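Local coordinates for GAF domain-containing protein (Thermoplasma acidophilum, PDB 4MN7) that probably reduces the R-sulfoxide of free methionine back to methionine, as a type II free methionine-R-sulfoxide reductase built on a GAF domain, at residues A[12-17]-A[28-33]; A[4-9]-A[132-137]; A[90-95]-A[114-119]; A[37-42]-A[50-55]. The protein carries 1 engineered substitution. All blocks are in the same frame, centred on the assembly; numbering follows the deposited sequence.

Interaction 1: A[12-17]-A[28-33]; sequences QAACQY and VGFYVL
Cys15 points its thiol at the rim of the Phe30 ring, and this sulfur-aromatic pair is the centre of the contact between helix 2-21 and strand 27-34. SG lies 3.4 Å from Phe30 CD1 and nearly as close to CE1, almost in the plane of the ring: it is 4.6 Å from the centroid and 83° off the ring normal, so it meets the C-H edge and not the pi cloud. With chi1 at -59°, SG is turned anti to the carbonyl carbon, which sends it off the helix toward the strand. Phe30 makes a similar choice (chi1 -73°) and its ring reaches back to the helix. On the preceding residue, the methyl of Ala14 meets the far end of the same ring obliquely, Ala14 CB lying 4.0 Å from Phe30 CZ. Val28 packs beside the cysteine: its CG1 branch, anti to the backbone N, is 3.9 Å from Cys15 CB. Beyond the contact, Phe30 also leans on Ile106 of the sheet and Val135 of helix 118-136. With an alanine at Phe30, Cys15 SG and Ala14 CB would probably lose their aromatic partner and a gap would open between helix and sheet. No hydrogen bond crosses between the two segments; at this point helix and strand meet by dispersion and by the weakly polar approach of sulfur to the ring edge.

Interaction 2: A[4-9]-A[132-137]; sequences KEFARS and APLVHE
The carbonyl oxygen of Leu134 is met by Ala7 and Glu137: Glu137 N donates to Leu134 O at 3.2 Å, and the methyl of Ala7 presses in with CB 3.4 Å from the same oxygen. The small Ala7 is consistent with the close approach of helix 2-21 to helix 118-136 here, its CA 5.2 Å from Leu134 CA. Its methyl also lies 3.9 Å from Glu137 CB. Around it, Leu134 extends CD2 to Phe6 CE2, 3.9 Å away, and the two side chains cross at a slant. Phe6 has its CG anti to the backbone N (chi1 169°), which carries the ring to Leu134 CD2; the same ring meets Tyr17 of the second subunit edge-to-face. At the other end Lys4, bent at chi2 and chi3, lays its aliphatic part over the backbone of Glu137, CD lying 3.5 Å from Glu137 O. On the face of the helix turned from this contact, Arg8 forms a salt bridge with Glu5. The charged groups therefore keep to the margins, while methyl and methylene groups pack the two terminal helices together beside the subunit interface.

Interaction 3: A[90-95]-A[114-119]; sequences SEIVVP and AAFSKE
Ser90 and Ile92, at the start of strand 90-98, run beside the loop that leads into helix 118-136, and the two backbones draw apart from 5.8 Å between Ser90 CA and Ala114 CA to 7.0 Å between Ile92 CA and Phe116 CA. At the narrow end Ser90 OG, with chi1 at 56°, accepts the N-H of Ala115 at 3.1 Å, a fairly straight bond of 159°; the same hydroxyl is also bonded to Lys112 O. At the wide end the Phe116 ring takes up the room. Ile92 CG2 stands almost exactly over one face, 3.5 Å from the centroid in a CH-pi contact, while the methyl of the preceding Ala115 lies over the opposite face. The rim of the ring reaches the strand backbone, Phe116 CE2 lying 3.7 Å from Glu91 N. The Tyr25 ring also meets it, the planes at about 50°, and Ser117 then takes the N-cap position of the helix. A serine in place of Phe116 would probably strip Ile92 CG2 of its aromatic cover and leave a gap between loop and strand. One hydroxyl fixes the loop where it leaves the sheet, and one ring held between two methyl groups packs it down before the helix begins.

Interaction 4: A[37-42]-A[50-55]; sequences KLKLEA and HVEINL
Leu38 and Ile53 form the hydrogen-bonded pair of an antiparallel beta hairpin in which the short strand 52-53 lies at the margin of the chain's sheet beside strand 37-44. Here the fit is close: Leu38 N donates to Ile53 O at 3.0 Å. In return Ile53 N donates to Leu38 O at 2.9 Å, and Leu38 CB sits 4.0 Å from Ile53 CB. A third bond, Leu40 N to Val51 O, is the straightest at 170° and lies in the carbonyl plane. On the face that carries Leu38 and Ile53, Leu38 packs on Leu33, and Ile53 on Tyr31 and on Cys60 of helix 59-66. The face of Lys39 and Glu52 is looser, polar and on the solvent side, Glu52 being exposed. This non-hydrogen-bonded pair lies side by side pointing the same way, but only the methylenes approach, Lys39 CD to Glu52 CG at 4.1 Å, and the charges stay apart. Bent at chi2, Lys39 brings CE to 3.7 Å from Val51 CG1. Farther out Lys37, its CG anti to the backbone N (chi1 -177°), runs across the amide of Asn54. Besides touching there, their polar ends are bridged by one water, which accepts from Lys37 NZ at 2.9 Å and from Asn54 ND2 at 3.0 Å.

In the fold
Interactions 1, 2 and 3 are buried; 1 and 3 lie against the same sheet, the first seating helix 2-21 on it, the third tying down the entry to helix 118-136. Interaction 2 joins those two helices and touches interaction 1 where Val135 packs on Phe30 and Val32; both 1 and 2 border the second subunit. Interaction 4 is the partly exposed margin: backbone bonds carry it, whereas rings, sulfur and methyl groups carry the others, with a single serine hydroxyl adding a bond in interaction 3. Strands 27-34 and 37-44 are neighbours, so Val32 O probably accepts from Lys39 N between interactions 1 and 4, and the Arg8–Glu41 salt bridge ties 2 to 4.

Interaction 1: A[12-17]-A[28-33]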
loop_
_atom_site.group_PDB
_atom_site.type_symbol
_atom_site.label_atom_id
_atom_site.label_comp_id
_atom_site.label_asym_id
_atom_site.label_seq_id
_atom_site.Cartn_x
_atom_site.Cartn_y
_atom_site.Cartn_z
ATOM N N GLN A 12 -3.856 3.106 -6.531
ATOM C CA GLN A 12 -5.200 3.142 -7.105
ATOM C C GLN A 12 -6.302 2.727 -6.116
ATOM O O GLN A 12 -7.310 3.434 -5.916
ATOM C CB GLN A 12 -5.204 2.240 -8.337
ATOM C CG GLN A 12 -6.348 2.546 -9.253
ATOM C CD GLN A 12 -6.232 3.914 -9.834
ATOM O OE1 GLN A 12 -5.200 4.318 -10.371
ATOM N NE2 GLN A 12 -7.299 4.659 -9.706
ATOM N N ALA A 13 -6.058 1.621 -5.423
ATOM C CA ALA A 13 -6.976 1.139 -4.357
ATOM C C ALA A 13 -7.060 2.181 -3.224
ATOM O O ALA A 13 -8.138 2.439 -2.707
ATOM C CB ALA A 13 -6.494 -0.186 -3.775
ATOM N N ALA A 14 -5.937 2.804 -2.870
ATOM C CA ALA A 14 -5.983 3.901 -1.872
ATOM C C ALA A 14 -6.857 5.101 -2.333
ATOM O O ALA A 14 -7.661 5.661 -1.568
ATOM C CB ALA A 14 -4.576 4.346 -1.505
ATOM N N CYS A 15 -6.690 5.534 -3.577
ATOM C CA CYS A 15 -7.550 6.634 -4.100
ATOM C C CYS A 15 -9.031 6.220 -4.062
ATOM O O CYS A 15 -9.867 6.988 -3.744
ATOM C CB CYS A 15 -7.166 7.019 -5.534
ATOM S SG CYS A 15 -5.462 7.588 -5.844
ATOM N N GLN A 16 -9.330 4.959 -4.340
ATOM C CA GLN A 16 -10.694 4.477 -4.358
ATOM C C GLN A 16 -11.270 4.474 -2.939
ATOM O O GLN A 16 -12.354 4.994 -2.714
ATOM C CB GLN A 16 -10.729 3.064 -5.004
ATOM C CG GLN A 16 -12.097 2.416 -5.258
ATOM C CD GLN A 16 -13.083 3.303 -6.026
ATOM O OE1 GLN A 16 -14.173 3.565 -5.534
ATOM N NE2 GLN A 16 -12.706 3.766 -7.218
ATOM N N TYR A 17 -10.567 3.861 -1.981
ATOM C CA TYR A 17 -10.966 3.981 -0.611
ATOM C C TYR A 17 -11.164 5.433 -0.181
ATOM O O TYR A 17 -12.173 5.812 0.427
ATOM C CB TYR A 17 -9.936 3.256 0.298
ATOM C CG TYR A 17 -10.262 3.328 1.766
ATOM C CD1 TYR A 17 -9.884 4.441 2.491
ATOM C CD2 TYR A 17 -10.959 2.299 2.450
ATOM C CE1 TYR A 17 -10.148 4.552 3.844
ATOM C CE2 TYR A 17 -11.258 2.409 3.834
ATOM C CZ TYR A 17 -10.837 3.548 4.516
ATOM O OH TYR A 17 -10.993 3.794 5.877
ATOM N N VAL A 28 -9.276 12.231 -6.043
ATOM C CA VAL A 28 -8.113 11.821 -5.323
ATOM C C VAL A 28 -7.020 11.385 -6.262
ATOM O O VAL A 28 -7.238 10.566 -7.134
ATOM C CB VAL A 28 -8.459 10.672 -4.361
ATOM C CG1 VAL A 28 -7.227 10.337 -3.510
ATOM C CG2 VAL A 28 -9.617 11.095 -3.456
ATOM N N GLY A 29 -5.840 11.932 -6.060
ATOM C CA GLY A 29 -4.677 11.544 -6.840
ATOM C C GLY A 29 -3.364 11.508 -6.104
ATOM O O GLY A 29 -3.161 12.221 -5.120
ATOM N N PHE A 30 -2.468 10.661 -6.617
ATOM C CA PHE A 30 -1.123 10.623 -6.198
ATOM C C PHE A 30 -0.251 11.179 -7.307
ATOM O O PHE A 30 -0.192 10.618 -8.454
ATOM C CB PHE A 30 -0.632 9.227 -5.874
ATOM C CG PHE A 30 -1.168 8.630 -4.565
ATOM C CD1 PHE A 30 -2.483 8.248 -4.434
ATOM C CD2 PHE A 30 -0.322 8.372 -3.502
ATOM C CE1 PHE A 30 -2.956 7.666 -3.243
ATOM C CE2 PHE A 30 -0.793 7.757 -2.342
ATOM C CZ PHE A 30 -2.121 7.422 -2.219
ATOM N N TYR A 31 0.462 12.239 -6.931
ATOM C CA TYR A 31 1.510 12.788 -7.741
ATOM C C TYR A 31 2.824 12.372 -7.170
ATOM O O TYR A 31 2.995 12.393 -5.948
ATOM C CB TYR A 31 1.460 14.311 -7.764
ATOM C CG TYR A 31 0.346 14.871 -8.611
ATOM C CD1 TYR A 31 0.536 15.101 -9.973
ATOM C CD2 TYR A 31 -0.866 15.204 -8.053
ATOM C CE1 TYR A 31 -0.474 15.582 -10.756
ATOM C CE2 TYR A 31 -1.873 15.745 -8.814
ATOM C CZ TYR A 31 -1.668 15.930 -10.182
ATOM O OH TYR A 31 -2.680 16.449 -10.962
ATOM N N VAL A 32 3.768 12.029 -8.046
ATOM C CA VAL A 32 5.064 11.583 -7.578
ATOM C C VAL A 32 6.147 12.383 -8.254
ATOM O O VAL A 32 5.994 12.722 -9.419
ATOM C CB VAL A 32 5.315 10.131 -7.923
ATOM C CG1 VAL A 32 6.659 9.647 -7.287
ATOM C CG2 VAL A 32 4.132 9.273 -7.499
ATOM N N LEU A 33 7.236 12.674 -7.537
ATOM C CA LEU A 33 8.368 13.415 -8.129
ATOM C C LEU A 33 9.232 12.503 -8.953
ATOM O O LEU A 33 9.739 11.491 -8.450
ATOM C CB LEU A 33 9.248 14.070 -7.064
ATOM C CG LEU A 33 8.665 15.286 -6.355
ATOM C CD1 LEU A 33 9.432 15.578 -5.065
ATOM C CD2 LEU A 33 8.689 16.537 -7.282
#

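Interaction 2: A[4-9]-A[132-137]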
loop_
_atom_site.group_PDB
_atom_site.type_symbol
_atom_site.label_atom_id
_atom_site.label_comp_id
_atom_site.label_asym_id
_atom_site.label_seq_id
_atom_site.Cartn_x
_atom_site.Cartn_y
_atom_site.Cartn_z
ATOM N N LYS A 4 6.419 -1.870 -9.696
ATOM C CA LYS A 4 5.751 -0.631 -10.032
ATOM C C LYS A 4 4.319 -0.868 -10.345
ATOM O O LYS A 4 3.462 -0.067 -9.966
ATOM C CB LYS A 4 6.398 0.058 -11.225
ATOM C CG LYS A 4 7.703 0.752 -10.851
ATOM C CD LYS A 4 7.893 2.092 -11.569
ATOM C CE LYS A 4 8.619 1.969 -12.869
ATOM N NZ LYS A 4 8.412 3.196 -13.664
ATOM N N GLU A 5 3.999 -1.929 -11.085
ATOM C CA GLU A 5 2.605 -2.140 -11.370
ATOM C C GLU A 5 1.841 -2.576 -10.110
ATOM O O GLU A 5 0.714 -2.202 -9.940
ATOM C CB GLU A 5 2.385 -3.030 -12.606
ATOM C CG GLU A 5 2.890 -2.352 -13.908
ATOM C CD GLU A 5 2.434 -0.862 -14.174
ATOM O OE1 GLU A 5 1.223 -0.503 -14.107
ATOM O OE2 GLU A 5 3.311 -0.029 -14.516
ATOM N N PHE A 6 2.489 -3.326 -9.225
ATOM C CA PHE A 6 1.916 -3.657 -7.945
ATOM C C PHE A 6 1.670 -2.369 -7.123
ATOM O O PHE A 6 0.568 -2.140 -6.653
ATOM C CB PHE A 6 2.856 -4.560 -7.160
ATOM C CG PHE A 6 2.449 -4.728 -5.733
ATOM C CD1 PHE A 6 1.337 -5.496 -5.413
ATOM C CD2 PHE A 6 3.159 -4.148 -4.715
ATOM C CE1 PHE A 6 0.924 -5.641 -4.097
ATOM C CE2 PHE A 6 2.792 -4.339 -3.394
ATOM C CZ PHE A 6 1.663 -5.063 -3.079
ATOM N N ALA A 7 2.674 -1.500 -7.068
ATOM C CA ALA A 7 2.544 -0.234 -6.356
ATOM C C ALA A 7 1.443 0.607 -6.917
ATOM O O ALA A 7 0.672 1.258 -6.161
ATOM C CB ALA A 7 3.856 0.546 -6.306
ATOM N N ARG A 8 1.352 0.646 -8.238
ATOM C CA ARG A 8 0.297 1.475 -8.833
ATOM C C ARG A 8 -1.083 0.963 -8.493
ATOM O O ARG A 8 -1.991 1.786 -8.269
ATOM C CB ARG A 8 0.466 1.597 -10.359
ATOM C CG ARG A 8 -0.563 2.515 -10.982
ATOM C CD ARG A 8 -0.595 2.414 -12.487
ATOM N NE ARG A 8 0.217 3.512 -13.010
ATOM C CZ ARG A 8 1.422 3.368 -13.483
ATOM N NH1 ARG A 8 1.946 2.181 -13.537
ATOM N NH2 ARG A 8 2.083 4.410 -13.904
ATOM N N SER A 9 -1.270 -0.383 -8.424
ATOM C CA SER A 9 -2.585 -0.903 -8.035
ATOM C C SER A 9 -2.900 -0.584 -6.550
ATOM O O SER A 9 -4.053 -0.297 -6.221
ATOM C CB SER A 9 -2.819 -2.419 -8.409
ATOM O OG SER A 9 -2.429 -3.351 -7.421
ATOM N N ALA A 132 3.924 5.535 1.802
ATOM C CA ALA A 132 5.177 6.036 1.229
ATOM C C ALA A 132 6.085 5.016 0.534
ATOM O O ALA A 132 6.605 5.310 -0.528
ATOM C CB ALA A 132 5.953 6.811 2.238
ATOM N N PRO A 133 6.264 3.823 1.102
ATOM C CA PRO A 133 7.162 2.921 0.368
ATOM C C PRO A 133 6.629 2.581 -0.984
ATOM O O PRO A 133 7.364 2.393 -1.943
ATOM C CB PRO A 133 7.185 1.654 1.263
ATOM C CG PRO A 133 7.066 2.242 2.652
ATOM C CD PRO A 133 6.091 3.389 2.507
ATOM N N LEU A 134 5.314 2.485 -1.067
ATOM C CA LEU A 134 4.728 2.152 -2.299
ATOM C C LEU A 134 4.871 3.276 -3.297
ATOM O O LEU A 134 5.174 3.037 -4.432
ATOM C CB LEU A 134 3.260 1.790 -2.134
ATOM C CG LEU A 134 3.006 0.491 -1.387
ATOM C CD1 LEU A 134 1.605 0.523 -0.791
ATOM C CD2 LEU A 134 3.166 -0.642 -2.362
ATOM N N VAL A 135 4.609 4.497 -2.891
ATOM C CA VAL A 135 4.736 5.674 -3.787
ATOM C C VAL A 135 6.204 5.817 -4.204
ATOM O O VAL A 135 6.509 6.206 -5.298
ATOM C CB VAL A 135 4.380 6.962 -3.042
ATOM C CG1 VAL A 135 4.806 8.195 -3.847
ATOM C CG2 VAL A 135 2.917 7.012 -2.791
ATOM N N HIS A 136 7.103 5.441 -3.318
ATOM C CA HIS A 136 8.519 5.528 -3.581
ATOM C C HIS A 136 8.970 4.682 -4.765
ATOM O O HIS A 136 9.923 4.997 -5.436
ATOM C CB HIS A 136 9.307 5.112 -2.348
ATOM C CG HIS A 136 10.792 5.183 -2.527
ATOM N ND1 HIS A 136 11.566 4.061 -2.712
ATOM C CD2 HIS A 136 11.644 6.235 -2.584
ATOM C CE1 HIS A 136 12.838 4.409 -2.840
ATOM N NE2 HIS A 136 12.910 5.722 -2.765
ATOM N N GLU A 137 8.277 3.608 -5.037
ATOM C CA GLU A 137 8.601 2.831 -6.225
ATOM C C GLU A 137 8.536 3.645 -7.489
ATOM O O GLU A 137 9.123 3.248 -8.495
ATOM C CB GLU A 137 7.648 1.631 -6.345
ATOM C CG GLU A 137 7.868 0.574 -5.279
ATOM C CD GLU A 137 9.259 -0.024 -5.397
ATOM O OE1 GLU A 137 9.594 -0.490 -6.509
ATOM O OE2 GLU A 137 9.983 -0.032 -4.389
#

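Interaction 3: A[90-95]-A[114-119]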
loop_
_atom_site.group_PDB
_atom_site.type_symbol
_atom_site.label_atom_id
_atom_site.label_comp_id
_atom_site.label_asym_id
_atom_site.label_seq_id
_atom_site.Cartn_x
_atom_site.Cartn_y
_atom_site.Cartn_z
ATOM N N SER A 90 -12.742 23.270 -2.595
ATOM C CA SER A 90 -11.612 23.169 -1.648
ATOM C C SER A 90 -10.675 22.063 -2.069
ATOM O O SER A 90 -11.067 21.151 -2.798
ATOM C CB SER A 90 -12.046 23.108 -0.156
ATOM O OG SER A 90 -12.942 22.049 0.100
ATOM N N GLU A 91 -9.425 22.178 -1.634
ATOM C CA GLU A 91 -8.391 21.283 -2.070
ATOM C C GLU A 91 -7.282 21.172 -1.000
ATOM O O GLU A 91 -6.895 22.164 -0.370
ATOM C CB GLU A 91 -7.783 21.767 -3.381
ATOM C CG GLU A 91 -6.689 20.816 -3.914
ATOM C CD GLU A 91 -6.140 21.200 -5.259
ATOM O OE1 GLU A 91 -6.541 22.286 -5.725
ATOM O OE2 GLU A 91 -5.345 20.428 -5.851
ATOM N N ILE A 92 -6.795 19.939 -0.811
ATOM C CA ILE A 92 -5.767 19.656 0.180
ATOM C C ILE A 92 -4.719 18.824 -0.507
ATOM O O ILE A 92 -5.027 17.977 -1.343
ATOM C CB ILE A 92 -6.329 18.973 1.423
ATOM C CG1 ILE A 92 -5.266 18.913 2.515
ATOM C CG2 ILE A 92 -6.866 17.623 1.060
ATOM C CD1 ILE A 92 -5.732 18.355 3.827
ATOM N N VAL A 93 -3.481 19.165 -0.233
ATOM C CA VAL A 93 -2.359 18.462 -0.791
ATOM C C VAL A 93 -1.476 18.080 0.379
ATOM O O VAL A 93 -1.042 18.930 1.120
ATOM C CB VAL A 93 -1.580 19.289 -1.778
ATOM C CG1 VAL A 93 -0.543 18.423 -2.497
ATOM C CG2 VAL A 93 -2.482 19.900 -2.826
ATOM N N VAL A 94 -1.204 16.790 0.503
ATOM C CA VAL A 94 -0.513 16.258 1.665
ATOM C C VAL A 94 0.737 15.608 1.153
ATOM O O VAL A 94 0.648 14.745 0.301
ATOM C CB VAL A 94 -1.377 15.168 2.249
ATOM C CG1 VAL A 94 -0.643 14.472 3.360
ATOM C CG2 VAL A 94 -2.704 15.754 2.719
ATOM N N PRO A 95 1.920 16.053 1.592
ATOM C CA PRO A 95 3.196 15.471 1.121
ATOM C C PRO A 95 3.383 14.034 1.519
ATOM O O PRO A 95 2.978 13.650 2.615
ATOM C CB PRO A 95 4.252 16.321 1.810
ATOM C CG PRO A 95 3.542 16.924 2.950
ATOM C CD PRO A 95 2.147 17.103 2.570
ATOM N N ALA A 114 -14.435 24.450 2.371
ATOM C CA ALA A 114 -13.850 24.066 3.678
ATOM C C ALA A 114 -14.114 22.586 4.034
ATOM O O ALA A 114 -14.586 22.263 5.091
ATOM C CB ALA A 114 -14.405 24.964 4.764
ATOM N N ALA A 115 -13.890 21.710 3.073
ATOM C CA ALA A 115 -14.140 20.296 3.191
ATOM C C ALA A 115 -13.155 19.582 4.180
ATOM O O ALA A 115 -13.458 18.510 4.656
ATOM C CB ALA A 115 -13.972 19.667 1.815
ATOM N N PHE A 116 -11.975 20.140 4.376
ATOM C CA PHE A 116 -10.861 19.431 4.997
ATOM C C PHE A 116 -10.527 20.041 6.346
ATOM O O PHE A 116 -9.994 21.146 6.456
ATOM C CB PHE A 116 -9.668 19.462 4.074
ATOM C CG PHE A 116 -9.974 18.914 2.716
ATOM C CD1 PHE A 116 -10.224 17.593 2.533
ATOM C CD2 PHE A 116 -10.050 19.751 1.620
ATOM C CE1 PHE A 116 -10.518 17.073 1.274
ATOM C CE2 PHE A 116 -10.360 19.234 0.357
ATOM C CZ PHE A 116 -10.598 17.894 0.182
ATOM N N SER A 117 -10.915 19.329 7.382
ATOM C CA SER A 117 -10.701 19.788 8.756
ATOM C C SER A 117 -9.340 19.277 9.271
ATOM O O SER A 117 -8.616 18.546 8.564
ATOM C CB SER A 117 -11.843 19.218 9.634
ATOM O OG SER A 117 -11.834 17.780 9.604
ATOM N N LYS A 118 -9.003 19.632 10.492
ATOM C CA LYS A 118 -7.788 19.168 11.166
ATOM C C LYS A 118 -7.753 17.671 11.280
ATOM O O LYS A 118 -6.697 17.088 11.112
ATOM C CB LYS A 118 -7.654 19.722 12.584
ATOM C CG LYS A 118 -7.543 21.214 12.669
ATOM C CD LYS A 118 -6.154 21.687 12.289
ATOM C CE LYS A 118 -6.152 23.186 11.938
ATOM N NZ LYS A 118 -4.932 23.495 11.133
ATOM N N GLU A 119 -8.904 17.065 11.540
ATOM C CA GLU A 119 -9.051 15.588 11.588
ATOM C C GLU A 119 -8.569 14.984 10.247
ATOM O O GLU A 119 -7.794 14.056 10.216
ATOM C CB GLU A 119 -10.528 15.220 11.867
ATOM C CG GLU A 119 -10.911 13.746 11.709
ATOM C CD GLU A 119 -12.433 13.440 11.749
ATOM O OE1 GLU A 119 -13.290 14.378 11.729
ATOM O OE2 GLU A 119 -12.789 12.226 11.787
#

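Interaction 4: A[37-42]-A[50-55]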
loop_
_atom_site.group_PDB
_atom_site.type_symbol
_atom_site.label_atom_id
_atom_site.label_comp_id
_atom_site.label_asym_id
_atom_site.label_seq_id
_atom_site.Cartn_x
_atom_site.Cartn_y
_atom_site.Cartn_z
ATOM N N LYS A 37 10.015 16.846 -11.463
ATOM C CA LYS A 37 8.691 17.272 -11.765
ATOM C C LYS A 37 7.637 16.294 -11.231
ATOM O O LYS A 37 7.859 15.063 -11.151
ATOM C CB LYS A 37 8.638 17.336 -13.303
ATOM C CG LYS A 37 7.355 17.820 -13.910
ATOM C CD LYS A 37 7.579 18.396 -15.319
ATOM C CE LYS A 37 8.139 17.440 -16.353
ATOM N NZ LYS A 37 8.556 18.244 -17.556
ATOM N N LEU A 38 6.485 16.824 -10.862
ATOM C CA LEU A 38 5.379 16.002 -10.406
ATOM C C LEU A 38 4.708 15.264 -11.574
ATOM O O LEU A 38 4.378 15.877 -12.572
ATOM C CB LEU A 38 4.350 16.845 -9.656
ATOM C CG LEU A 38 4.835 17.385 -8.276
ATOM C CD1 LEU A 38 4.038 18.568 -7.788
ATOM C CD2 LEU A 38 4.812 16.273 -7.242
ATOM N N LYS A 39 4.459 13.961 -11.388
ATOM C CA LYS A 39 3.764 13.134 -12.333
ATOM C C LYS A 39 2.599 12.386 -11.698
ATOM O O LYS A 39 2.789 11.667 -10.777
ATOM C CB LYS A 39 4.756 12.145 -12.915
ATOM C CG LYS A 39 4.209 11.176 -13.948
ATOM C CD LYS A 39 3.622 11.844 -15.180
ATOM C CE LYS A 39 2.743 10.873 -15.997
ATOM N NZ LYS A 39 3.348 9.503 -16.077
ATOM N N LEU A 40 1.396 12.550 -12.213
ATOM C CA LEU A 40 0.239 11.798 -11.690
ATOM C C LEU A 40 0.378 10.322 -12.008
ATOM O O LEU A 40 0.433 9.929 -13.161
ATOM C CB LEU A 40 -1.035 12.311 -12.324
ATOM C CG LEU A 40 -2.395 11.793 -11.841
ATOM C CD1 LEU A 40 -2.607 12.036 -10.369
ATOM C CD2 LEU A 40 -3.514 12.399 -12.674
ATOM N N GLU A 41 0.458 9.473 -10.994
ATOM C CA GLU A 41 0.569 8.054 -11.255
ATOM C C GLU A 41 -0.691 7.226 -10.912
ATOM O O GLU A 41 -0.811 6.094 -11.309
ATOM C CB GLU A 41 1.815 7.485 -10.611
ATOM C CG GLU A 41 3.102 8.173 -11.094
ATOM C CD GLU A 41 3.551 7.657 -12.499
ATOM O OE1 GLU A 41 2.798 6.912 -13.139
ATOM O OE2 GLU A 41 4.661 7.970 -12.954
ATOM N N ALA A 42 -1.609 7.798 -10.178
ATOM C CA ALA A 42 -2.878 7.158 -9.909
ATOM C C ALA A 42 -3.849 8.212 -9.475
ATOM O O ALA A 42 -3.469 9.209 -8.797
ATOM C CB ALA A 42 -2.734 6.077 -8.818
ATOM N N HIS A 50 -3.839 18.221 -15.711
ATOM C CA HIS A 50 -2.581 18.471 -15.063
ATOM C C HIS A 50 -1.968 17.193 -14.609
ATOM O O HIS A 50 -2.077 16.819 -13.436
ATOM C CB HIS A 50 -2.799 19.439 -13.916
ATOM C CG HIS A 50 -3.466 20.699 -14.352
ATOM N ND1 HIS A 50 -4.593 21.204 -13.735
ATOM C CD2 HIS A 50 -3.195 21.531 -15.387
ATOM C CE1 HIS A 50 -4.958 22.319 -14.339
ATOM N NE2 HIS A 50 -4.133 22.539 -15.347
ATOM N N VAL A 51 -1.344 16.539 -15.567
ATOM C CA VAL A 51 -0.696 15.257 -15.392
ATOM C C VAL A 51 0.765 15.425 -15.001
ATOM O O VAL A 51 1.268 14.594 -14.243
ATOM C CB VAL A 51 -0.821 14.444 -16.686
ATOM C CG1 VAL A 51 -0.252 13.065 -16.521
ATOM C CG2 VAL A 51 -2.286 14.395 -17.101
ATOM N N GLU A 52 1.443 16.440 -15.572
ATOM C CA GLU A 52 2.819 16.811 -15.179
ATOM C C GLU A 52 2.789 18.219 -14.661
ATOM O O GLU A 52 2.204 19.104 -15.293
ATOM C CB GLU A 52 3.816 16.751 -16.318
ATOM C CG GLU A 52 3.766 15.470 -17.142
ATOM C CD GLU A 52 2.781 15.536 -18.324
ATOM O OE1 GLU A 52 2.303 16.663 -18.652
ATOM O OE2 GLU A 52 2.505 14.450 -18.918
ATOM N N ILE A 53 3.376 18.428 -13.489
ATOM C CA ILE A 53 3.381 19.765 -12.841
ATOM C C ILE A 53 4.793 20.147 -12.478
ATOM O O ILE A 53 5.431 19.515 -11.650
ATOM C CB ILE A 53 2.462 19.833 -11.623
ATOM C CG1 ILE A 53 0.999 19.462 -12.023
ATOM C CG2 ILE A 53 2.486 21.200 -10.911
ATOM C CD1 ILE A 53 0.158 19.219 -10.761
ATOM N N ASN A 54 5.269 21.187 -13.138
ATOM C CA ASN A 54 6.549 21.781 -12.821
ATOM C C ASN A 54 6.469 22.482 -11.494
ATOM O O ASN A 54 5.428 22.938 -11.102
ATOM C CB ASN A 54 6.960 22.755 -13.939
ATOM C CG ASN A 54 7.398 22.055 -15.216
ATOM O OD1 ASN A 54 8.624 21.826 -15.484
ATOM N ND2 ASN A 54 6.484 21.902 -16.081
ATOM N N LEU A 55 7.541 22.414 -10.714
ATOM C CA LEU A 55 7.616 23.079 -9.427
ATOM C C LEU A 55 7.354 24.561 -9.622
ATOM O O LEU A 55 8.052 25.257 -10.343
ATOM C CB LEU A 55 8.951 22.846 -8.817
ATOM C CG LEU A 55 9.306 21.360 -8.532
ATOM C CD1 LEU A 55 10.689 21.233 -7.920
ATOM C CD2 LEU A 55 8.269 20.753 -7.636
HETATM O O HOH W 1 6.541 20.086 -18.439
#